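Local coordinates for fucolectin-related protein (Streptococcus pneumoniae, PDB 2WMF) that probably hydrolyses host blood group antigen carbohydrates, as the catalytic module of a family 98 glycoside hydrolase, at residues 269-272 and 273-276; 298-301 and 302-305; 312-315 and 316-320; 358-361 and 362-365. All coordinates share one frame; numbering follows the deposited sequence.

Contact 1: residues 269-272 and 273-276; sequences SEPE and SMIA
P271 O reaches forward over the first turn of helix 272-283, and I275 N donates to it at 3.2 Å, with P271 as the N-cap residue. M274 N also lies within bonding distance of P271 O, but the N-H...O angle of 124° makes this bond weak. A second weak bond runs from I275 N to E272 O. The M274 chain is fully extended, with CG anti to its backbone N (chi1 180°). It lies alongside P271, and the two point the same way, with P271 CB 4.0 Å from M274 CB. E270 crosses M274 at about a right angle. E270 OE2 sits 3.4 Å from M274 CG and also lies near M274 SD and CE. I275 CD1 rests against E272 CA and O. The carboxylate of E272 turns away from the helix start, to a salt bridge with K488 and hydrogen bonds with Y519 and T486. S273 OG bonds to H465 O. W247 packs against E270, P271 and M274. The contact is buried, and the carboxylate of E270 lies against methionine carbon and sulfur. Its OE2 is also close to E278 OE2, while OE1 has a long, weak ion pair with K246, so the polar end of E270 sits in a largely apolar setting beside a second acid.

Contact 2: residues 298-301 and 302-305; sequences TFMT and NDVP
M300 and P305 face each other as an antiparallel non-hydrogen-bonded pair, with their side chains on one face of a small two-stranded sheet. M300 CG lies 4.3 Å from P305 CD. The M300 chain starts extended, with CG anti to the backbone N (chi1 -163°), then bends at its last torsion (chi3 66°). This carries the thioether over the turn. SD comes to 3.7 Å from D303 CA, and the methyl CE meets D303 OD1 at 3.4 Å. The M300 and D303 side chains cross at a slant. M300 CB also sits over one face of the F299 ring, near its rim. F299 also meets F309 edge-to-face.

T301 and V304 form the hydrogen-bonded pair and carry their side chains on the other face. V304 N donates to T301 O at 2.8 Å, and T301 N returns a longer bond to V304 O at 3.3 Å. Both donors stand well above the acceptor's carbonyl plane. Water 1 donates to T301 OG1 and V304 O, bridging the strands. T301 OG1 also bonds to A512 O. D303 OD2 bonds to T58, and N302 ND2 to S516 and N513. N302 and D303 both have positive phi and form the corner of a type I' turn from T301 to V304. This is a beta hairpin with a two-residue loop, for which the type I' turn is characteristic.

Contact 3: residues 312-315 and 316-320; sequences GIIP and FFRHA
I314 and R318 meet one helical turn apart, through both backbone and side chain. R318 N donates to I314 O at 2.9 Å, with an N-H...O angle of 166°. Beside it, F317 N donates to I313 O, also at 2.9 Å. Both donors lie nearly in line with the carbonyl bond. H319 N reaches P315 O at 3.1 Å and comes in tilted from the carbonyl plane. A320 N then bonds to F316 O. P315 has no N-H to give, and the helix kinks where that bond to the preceding turn is missing. These residues form the middle of helix 307-322, which follows the last strand of the eight-stranded parallel (beta/alpha)8 barrel, 289-293. The helix packs against the barrel, where L40 of strand 39-45 touches I313, I314 and F317.

The R318 chain runs extended from CG to NE and crosses I314 at a slant. I314 CG2 lies over one face of the guanidinium, 3.4 Å above its plane and towards the rim. The nearest guanidinium atom to this methyl is R318 NH1, at 3.6 Å. R318 NE forms a salt bridge with D69 OD2. H319 NE2 bonds to Y432 OH, and its ring meets Y283 edge-to-face. The backbone O of H319 accepts from N323 ND2. The aliphatic part of R318 is close to I314 O as well, with CG 3.4 Å away.

Contact 4: residues 358-361 and 362-365; sequences SNDE and TMPL
A type I beta turn from D360 to M363 shapes this contact, and an ST turn at S358 leads into it. M363 N donates to D360 O at 3.3 Å across the beta turn. The bond is fairly straight, with an N-H...O angle of 164°, but the donor stands above the carbonyl plane. The D360 side chain also turns into the bend. Its CG is anti to the backbone N (chi1 -176°), which brings the carboxylate to T362. D360 OD1 accepts two bonds from that residue. T362 OG1 donates at 2.6 Å, meeting OD1 on its syn side and 23° out of the carboxylate plane. T362 N donates at 3.0 Å from farther above the plane, on the same face. The two bonds limit how the carboxylate can turn. D360 OD2 lies alongside M363 CG, at 4.0 Å.

In the ST turn, S358 OG accepts from D360 N at 3.3 Å. The same hydroxyl shares a hydrogen bond with water 2, which donates to M363 O at 2.8 Å. Water 3 lies near D360 O and L365 O.

T362 OG1 also bonds to K250 NZ. E361 points elsewhere, to a salt bridge with K184 and a bond to G221 N. The bend sits in the long loop between strands 337-340 and 376-377. Helix 219-231 touches S358, E361 and P364. M363 and P364 rest on K246 of helix 245-249 and, with L365, on helix 272-283.

The four contacts follow one another along the chain, from contact 1 to contact 4. The first three lie in the glycosyl hydrolase family 98 region and contact 4 in the family 98 C-terminal domain. Contact 1, at the start of helix 272-283, touches all the others. Its centre is about 12 Å from that of contact 3, on helix 307-322, where I275 and A276 pack against I313, G312 and F316. Contact 2 is the hairpin just before helix 307-322, and T298 meets both I275 and I313. Contact 4 reaches M274 through M363, P364 and L365. Its nearest atoms are about 12 Å from contact 2 and about 11 Å from contact 3. The start of helix 272-283 thus packs against both helix 307-322 and the 358-365 loop.

Contact 1: residues 269-272 and 273-276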
loop_
_atom_site.group_PDB
_atom_site.type_symbol
_atom_site.label_atom_id
_atom_site.label_comp_id
_atom_site.label_asym_id
_atom_site.label_seq_id
_atom_site.Cartn_x
_atom_site.Cartn_y
_atom_site.Cartn_z
ATOM N N SER A 269 8.893 -13.244 -3.510
ATOM C CA SER A 269 9.864 -12.730 -4.442
ATOM C C SER A 269 9.675 -11.275 -4.927
ATOM O O SER A 269 10.526 -10.735 -5.617
ATOM C CB SER A 269 10.011 -13.683 -5.631
ATOM O OG SER A 269 10.486 -14.963 -5.207
ATOM N N GLU A 270 8.578 -10.622 -4.552
ATOM C CA GLU A 270 8.448 -9.183 -4.863
ATOM C C GLU A 270 9.509 -8.434 -4.025
ATOM O O GLU A 270 9.539 -8.604 -2.790
ATOM C CB GLU A 270 7.064 -8.657 -4.514
ATOM C CG GLU A 270 6.962 -7.156 -4.789
ATOM C CD GLU A 270 5.594 -6.517 -4.691
ATOM O OE1 GLU A 270 4.581 -7.222 -4.740
ATOM O OE2 GLU A 270 5.584 -5.233 -4.601
ATOM N N PRO A 271 10.374 -7.635 -4.665
ATOM C CA PRO A 271 11.416 -6.938 -3.891
ATOM C C PRO A 271 10.845 -6.181 -2.677
ATOM O O PRO A 271 9.793 -5.527 -2.752
ATOM C CB PRO A 271 12.039 -6.005 -4.913
ATOM C CG PRO A 271 11.860 -6.724 -6.187
ATOM C CD PRO A 271 10.506 -7.359 -6.108
ATOM N N GLU A 272 11.552 -6.309 -1.564
ATOM C CA GLU A 272 11.134 -5.673 -0.285
ATOM C C GLU A 272 10.879 -4.176 -0.434
ATOM O O GLU A 272 9.849 -3.654 0.004
ATOM C CB GLU A 272 12.177 -5.929 0.812
ATOM C CG GLU A 272 12.255 -7.409 1.263
ATOM C CD GLU A 272 13.175 -8.323 0.505
ATOM O OE1 GLU A 272 13.548 -8.031 -0.681
ATOM O OE2 GLU A 272 13.544 -9.370 1.130
ATOM N N SER A 273 11.810 -3.480 -1.051
ATOM C CA SER A 273 11.647 -2.027 -1.237
ATOM C C SER A 273 10.491 -1.707 -2.183
ATOM O O SER A 273 9.885 -0.628 -2.114
ATOM C CB SER A 273 12.923 -1.412 -1.775
ATOM O OG SER A 273 13.285 -2.089 -2.952
ATOM N N MET A 274 10.156 -2.639 -3.070
ATOM C CA MET A 274 9.027 -2.395 -3.963
ATOM C C MET A 274 7.675 -2.434 -3.209
ATOM O O MET A 274 6.721 -1.745 -3.598
ATOM C CB MET A 274 9.006 -3.364 -5.145
ATOM C CG MET A 274 7.842 -3.165 -6.129
ATOM S SD MET A 274 8.019 -4.309 -7.547
ATOM C CE MET A 274 6.341 -4.221 -8.179
ATOM N N ILE A 275 7.595 -3.250 -2.167
ATOM C CA ILE A 275 6.430 -3.233 -1.264
ATOM C C ILE A 275 6.234 -1.780 -0.704
ATOM O O ILE A 275 5.125 -1.199 -0.722
ATOM C CB ILE A 275 6.574 -4.206 -0.109
ATOM C CG1 ILE A 275 6.643 -5.656 -0.601
ATOM C CG2 ILE A 275 5.370 -4.113 0.845
ATOM C CD1 ILE A 275 7.194 -6.602 0.456
ATOM N N ALA A 276 7.353 -1.205 -0.251
ATOM C CA ALA A 276 7.372 0.203 0.205
ATOM C C ALA A 276 6.985 1.210 -0.880
ATOM O O ALA A 276 6.285 2.216 -0.596
ATOM C CB ALA A 276 8.705 0.552 0.842
#

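Contact 2: residues 298-301 and 302-305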
loop_
_atom_site.group_PDB
_atom_site.type_symbol
_atom_site.label_atom_id
_atom_site.label_comp_id
_atom_site.label_asym_id
_atom_site.label_seq_id
_atom_site.Cartn_x
_atom_site.Cartn_y
_atom_site.Cartn_z
ATOM N N THR A 298 5.477 -11.227 3.957
ATOM C CA THR A 298 5.307 -9.805 4.322
ATOM C C THR A 298 5.212 -9.559 5.844
ATOM O O THR A 298 5.229 -8.393 6.252
ATOM C CB THR A 298 4.081 -9.159 3.610
ATOM O OG1 THR A 298 2.889 -9.900 3.881
ATOM C CG2 THR A 298 4.257 -9.116 2.084
ATOM N N PHE A 299 5.073 -10.597 6.661
ATOM C CA PHE A 299 4.919 -10.398 8.104
ATOM C C PHE A 299 5.797 -11.288 8.955
ATOM O O PHE A 299 6.792 -10.825 9.490
ATOM C CB PHE A 299 3.429 -10.492 8.509
ATOM C CG PHE A 299 3.159 -10.217 9.972
ATOM C CD1 PHE A 299 3.880 -9.225 10.689
ATOM C CD2 PHE A 299 2.162 -10.929 10.630
ATOM C CE1 PHE A 299 3.613 -8.983 12.028
ATOM C CE2 PHE A 299 1.891 -10.698 11.967
ATOM C CZ PHE A 299 2.619 -9.716 12.665
ATOM N N MET A 300 5.483 -12.589 9.024
ATOM C CA MET A 300 6.079 -13.436 10.087
ATOM C C MET A 300 5.779 -14.915 9.773
ATOM O O MET A 300 4.711 -15.247 9.296
ATOM C CB MET A 300 5.455 -13.035 11.442
ATOM C CG MET A 300 6.126 -13.442 12.661
ATOM S SD MET A 300 5.370 -12.641 14.137
ATOM C CE MET A 300 3.747 -13.356 14.183
ATOM N N THR A 301 6.739 -15.785 10.087
ATOM C CA THR A 301 6.487 -17.213 10.205
ATOM C C THR A 301 7.187 -17.678 11.483
ATOM O O THR A 301 8.280 -17.184 11.864
ATOM C CB THR A 301 6.967 -18.054 8.981
ATOM O OG1 THR A 301 8.392 -18.022 8.908
ATOM C CG2 THR A 301 6.267 -17.532 7.618
ATOM N N ASN A 302 6.547 -18.619 12.147
ATOM C CA ASN A 302 7.059 -19.188 13.416
ATOM C C ASN A 302 7.425 -18.090 14.436
ATOM O O ASN A 302 8.397 -18.203 15.214
ATOM C CB ASN A 302 8.247 -20.111 13.128
ATOM C CG ASN A 302 7.841 -21.319 12.337
ATOM O OD1 ASN A 302 6.707 -21.808 12.467
ATOM N ND2 ASN A 302 8.737 -21.789 11.469
ATOM N N ASP A 303 6.597 -17.034 14.440
ATOM C CA ASP A 303 6.787 -15.848 15.276
ATOM C C ASP A 303 8.112 -15.099 15.074
ATOM O O ASP A 303 8.515 -14.277 15.891
ATOM C CB ASP A 303 6.580 -16.224 16.764
ATOM C CG ASP A 303 5.107 -16.307 17.166
ATOM O OD1 ASP A 303 4.230 -15.839 16.415
ATOM O OD2 ASP A 303 4.815 -16.827 18.272
ATOM N N VAL A 304 8.744 -15.331 13.916
ATOM C CA VAL A 304 9.948 -14.627 13.510
ATOM C C VAL A 304 9.613 -13.633 12.387
ATOM O O VAL A 304 9.273 -14.046 11.273
ATOM C CB VAL A 304 11.011 -15.593 12.977
ATOM C CG1 VAL A 304 12.314 -14.840 12.602
ATOM C CG2 VAL A 304 11.281 -16.694 14.047
ATOM N N PRO A 305 9.621 -12.340 12.687
ATOM C CA PRO A 305 9.302 -11.355 11.633
ATOM C C PRO A 305 10.298 -11.400 10.495
ATOM O O PRO A 305 11.475 -11.678 10.706
ATOM C CB PRO A 305 9.346 -10.000 12.384
ATOM C CG PRO A 305 9.141 -10.345 13.831
ATOM C CD PRO A 305 9.805 -11.702 14.004
HETATM O O HOH W 1 10.250 -15.801 9.401
#

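Contact 3: residues 312-315 and 316-320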
loop_
_atom_site.group_PDB
_atom_site.type_symbol
_atom_site.label_atom_id
_atom_site.label_comp_id
_atom_site.label_asym_id
_atom_site.label_seq_id
_atom_site.Cartn_x
_atom_site.Cartn_y
_atom_site.Cartn_z
ATOM N N GLY A 312 11.371 -3.471 5.029
ATOM C CA GLY A 312 10.599 -2.986 3.888
ATOM C C GLY A 312 9.375 -2.199 4.356
ATOM O O GLY A 312 9.303 -0.983 4.172
ATOM N N ILE A 313 8.424 -2.866 4.995
ATOM C CA ILE A 313 7.184 -2.215 5.433
ATOM C C ILE A 313 7.404 -1.231 6.602
ATOM O O ILE A 313 6.942 -0.055 6.563
ATOM C CB ILE A 313 6.116 -3.290 5.807
ATOM C CG1 ILE A 313 5.736 -4.091 4.537
ATOM C CG2 ILE A 313 4.903 -2.662 6.539
ATOM C CD1 ILE A 313 5.041 -5.434 4.777
ATOM N N ILE A 314 8.050 -1.701 7.647
ATOM C CA ILE A 314 8.227 -0.856 8.846
ATOM C C ILE A 314 8.940 0.476 8.545
ATOM O O ILE A 314 8.477 1.515 8.992
ATOM C CB ILE A 314 8.871 -1.665 10.022
ATOM C CG1 ILE A 314 7.827 -2.660 10.527
ATOM C CG2 ILE A 314 9.404 -0.713 11.126
ATOM C CD1 ILE A 314 6.619 -2.006 11.255
ATOM N N PRO A 315 10.036 0.471 7.754
ATOM C CA PRO A 315 10.681 1.773 7.522
ATOM C C PRO A 315 9.764 2.781 6.828
ATOM O O PRO A 315 9.755 3.968 7.195
ATOM C CB PRO A 315 11.926 1.408 6.697
ATOM C CG PRO A 315 12.246 0.024 7.163
ATOM C CD PRO A 315 10.887 -0.641 7.281
ATOM N N PHE A 316 8.946 2.314 5.873
ATOM C CA PHE A 316 8.074 3.248 5.179
ATOM C C PHE A 316 6.916 3.662 6.083
ATOM O O PHE A 316 6.563 4.830 6.104
ATOM C CB PHE A 316 7.593 2.807 3.813
ATOM C CG PHE A 316 7.057 3.943 3.055
ATOM C CD1 PHE A 316 7.913 4.797 2.365
ATOM C CD2 PHE A 316 5.716 4.238 3.121
ATOM C CE1 PHE A 316 7.418 5.961 1.758
ATOM C CE2 PHE A 316 5.195 5.398 2.466
ATOM C CZ PHE A 316 6.059 6.242 1.793
ATOM N N PHE A 317 6.383 2.741 6.865
ATOM C CA PHE A 317 5.307 3.098 7.787
ATOM C C PHE A 317 5.794 4.124 8.839
ATOM O O PHE A 317 5.039 5.077 9.187
ATOM C CB PHE A 317 4.691 1.886 8.453
ATOM C CG PHE A 317 3.406 2.210 9.181
ATOM C CD1 PHE A 317 2.260 2.563 8.490
ATOM C CD2 PHE A 317 3.377 2.206 10.561
ATOM C CE1 PHE A 317 1.116 2.899 9.138
ATOM C CE2 PHE A 317 2.203 2.542 11.234
ATOM C CZ PHE A 317 1.079 2.902 10.520
ATOM N N ARG A 318 7.035 3.959 9.315
ATOM C CA ARG A 318 7.656 4.944 10.218
ATOM C C ARG A 318 7.722 6.317 9.532
ATOM O O ARG A 318 7.455 7.358 10.163
ATOM C CB ARG A 318 9.027 4.501 10.718
ATOM C CG ARG A 318 8.981 3.428 11.772
ATOM C CD ARG A 318 10.365 2.984 12.216
ATOM N NE ARG A 318 10.276 2.263 13.474
ATOM C CZ ARG A 318 11.053 1.266 13.821
ATOM N NH1 ARG A 318 12.001 0.824 13.012
ATOM N NH2 ARG A 318 10.877 0.692 14.984
ATOM N N HIS A 319 8.095 6.350 8.249
ATOM C CA HIS A 319 8.051 7.600 7.492
ATOM C C HIS A 319 6.663 8.234 7.571
ATOM O O HIS A 319 6.532 9.467 7.795
ATOM C CB HIS A 319 8.460 7.418 6.019
ATOM C CG HIS A 319 8.434 8.697 5.252
ATOM N ND1 HIS A 319 9.428 9.652 5.343
ATOM C CD2 HIS A 319 7.517 9.186 4.384
ATOM C CE1 HIS A 319 9.133 10.656 4.535
ATOM N NE2 HIS A 319 7.958 10.427 3.987
ATOM N N ALA A 320 5.634 7.418 7.386
ATOM C CA ALA A 320 4.240 7.885 7.347
ATOM C C ALA A 320 3.741 8.380 8.728
ATOM O O ALA A 320 2.897 9.283 8.798
ATOM C CB ALA A 320 3.318 6.783 6.800
#

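Contact 4: residues 358-361 and 362-365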
loop_
_atom_site.group_PDB
_atom_site.type_symbol
_atom_site.label_atom_id
_atom_site.label_comp_id
_atom_site.label_asym_id
_atom_site.label_seq_id
_atom_site.Cartn_x
_atom_site.Cartn_y
_atom_site.Cartn_z
ATOM N N SER A 358 0.883 5.784 -16.293
ATOM C CA SER A 358 1.068 4.343 -16.177
ATOM C C SER A 358 0.961 3.725 -17.564
ATOM O O SER A 358 -0.101 3.800 -18.221
ATOM C CB SER A 358 0.028 3.666 -15.258
ATOM O OG SER A 358 0.270 2.254 -15.220
ATOM N N ASN A 359 2.053 3.072 -17.971
ATOM C CA ASN A 359 2.091 2.303 -19.216
ATOM C C ASN A 359 1.499 0.903 -19.030
ATOM O O ASN A 359 1.273 0.176 -20.015
ATOM C CB ASN A 359 3.542 2.167 -19.730
ATOM C CG ASN A 359 4.218 3.508 -20.083
ATOM O OD1 ASN A 359 5.448 3.654 -19.916
ATOM N ND2 ASN A 359 3.447 4.456 -20.608
ATOM N N ASP A 360 1.264 0.491 -17.767
ATOM C CA ASP A 360 0.943 -0.904 -17.485
ATOM C C ASP A 360 0.119 -1.019 -16.203
ATOM O O ASP A 360 0.668 -1.083 -15.089
ATOM C CB ASP A 360 2.225 -1.718 -17.291
ATOM C CG ASP A 360 1.965 -3.212 -17.089
ATOM O OD1 ASP A 360 0.801 -3.667 -17.089
ATOM O OD2 ASP A 360 2.967 -3.935 -16.879
ATOM N N GLU A 361 -1.193 -1.041 -16.372
ATOM C CA GLU A 361 -2.121 -1.120 -15.229
ATOM C C GLU A 361 -2.158 -2.500 -14.571
ATOM O O GLU A 361 -2.831 -2.675 -13.554
ATOM C CB GLU A 361 -3.504 -0.651 -15.585
ATOM C CG GLU A 361 -3.685 0.837 -15.808
ATOM C CD GLU A 361 -5.134 1.207 -15.643
ATOM O OE1 GLU A 361 -5.590 1.206 -14.469
ATOM O OE2 GLU A 361 -5.780 1.465 -16.682
ATOM N N THR A 362 -1.416 -3.478 -15.115
ATOM C CA THR A 362 -1.317 -4.785 -14.489
ATOM C C THR A 362 -0.408 -4.748 -13.259
ATOM O O THR A 362 -0.463 -5.650 -12.434
ATOM C CB THR A 362 -0.865 -5.940 -15.428
ATOM O OG1 THR A 362 0.540 -5.868 -15.652
ATOM C CG2 THR A 362 -1.670 -5.937 -16.722
ATOM N N MET A 363 0.409 -3.695 -13.160
ATOM C CA MET A 363 1.369 -3.552 -12.081
ATOM C C MET A 363 1.293 -2.151 -11.458
ATOM O O MET A 363 0.752 -1.228 -12.048
ATOM C CB MET A 363 2.779 -3.800 -12.630
ATOM C CG MET A 363 2.952 -5.262 -13.071
ATOM S SD MET A 363 3.068 -6.357 -11.651
ATOM C CE MET A 363 4.800 -6.046 -11.142
ATOM N N PRO A 364 1.756 -2.049 -10.219
ATOM C CA PRO A 364 1.399 -0.859 -9.438
ATOM C C PRO A 364 2.266 0.362 -9.647
ATOM O O PRO A 364 1.840 1.476 -9.279
ATOM C CB PRO A 364 1.557 -1.364 -7.981
ATOM C CG PRO A 364 2.603 -2.425 -8.073
ATOM C CD PRO A 364 2.349 -3.095 -9.375
ATOM N N LEU A 365 3.491 0.208 -10.165
ATOM C CA LEU A 365 4.403 1.358 -10.155
ATOM C C LEU A 365 3.967 2.393 -11.198
ATOM O O LEU A 365 3.539 2.049 -12.283
ATOM C CB LEU A 365 5.870 0.946 -10.359
ATOM C CG LEU A 365 6.419 -0.135 -9.430
ATOM C CD1 LEU A 365 7.901 -0.488 -9.769
ATOM C CD2 LEU A 365 6.228 0.282 -7.945
HETATM O O HOH W 2 -0.628 1.100 -12.802
HETATM O O HOH W 3 3.044 -0.053 -13.928
#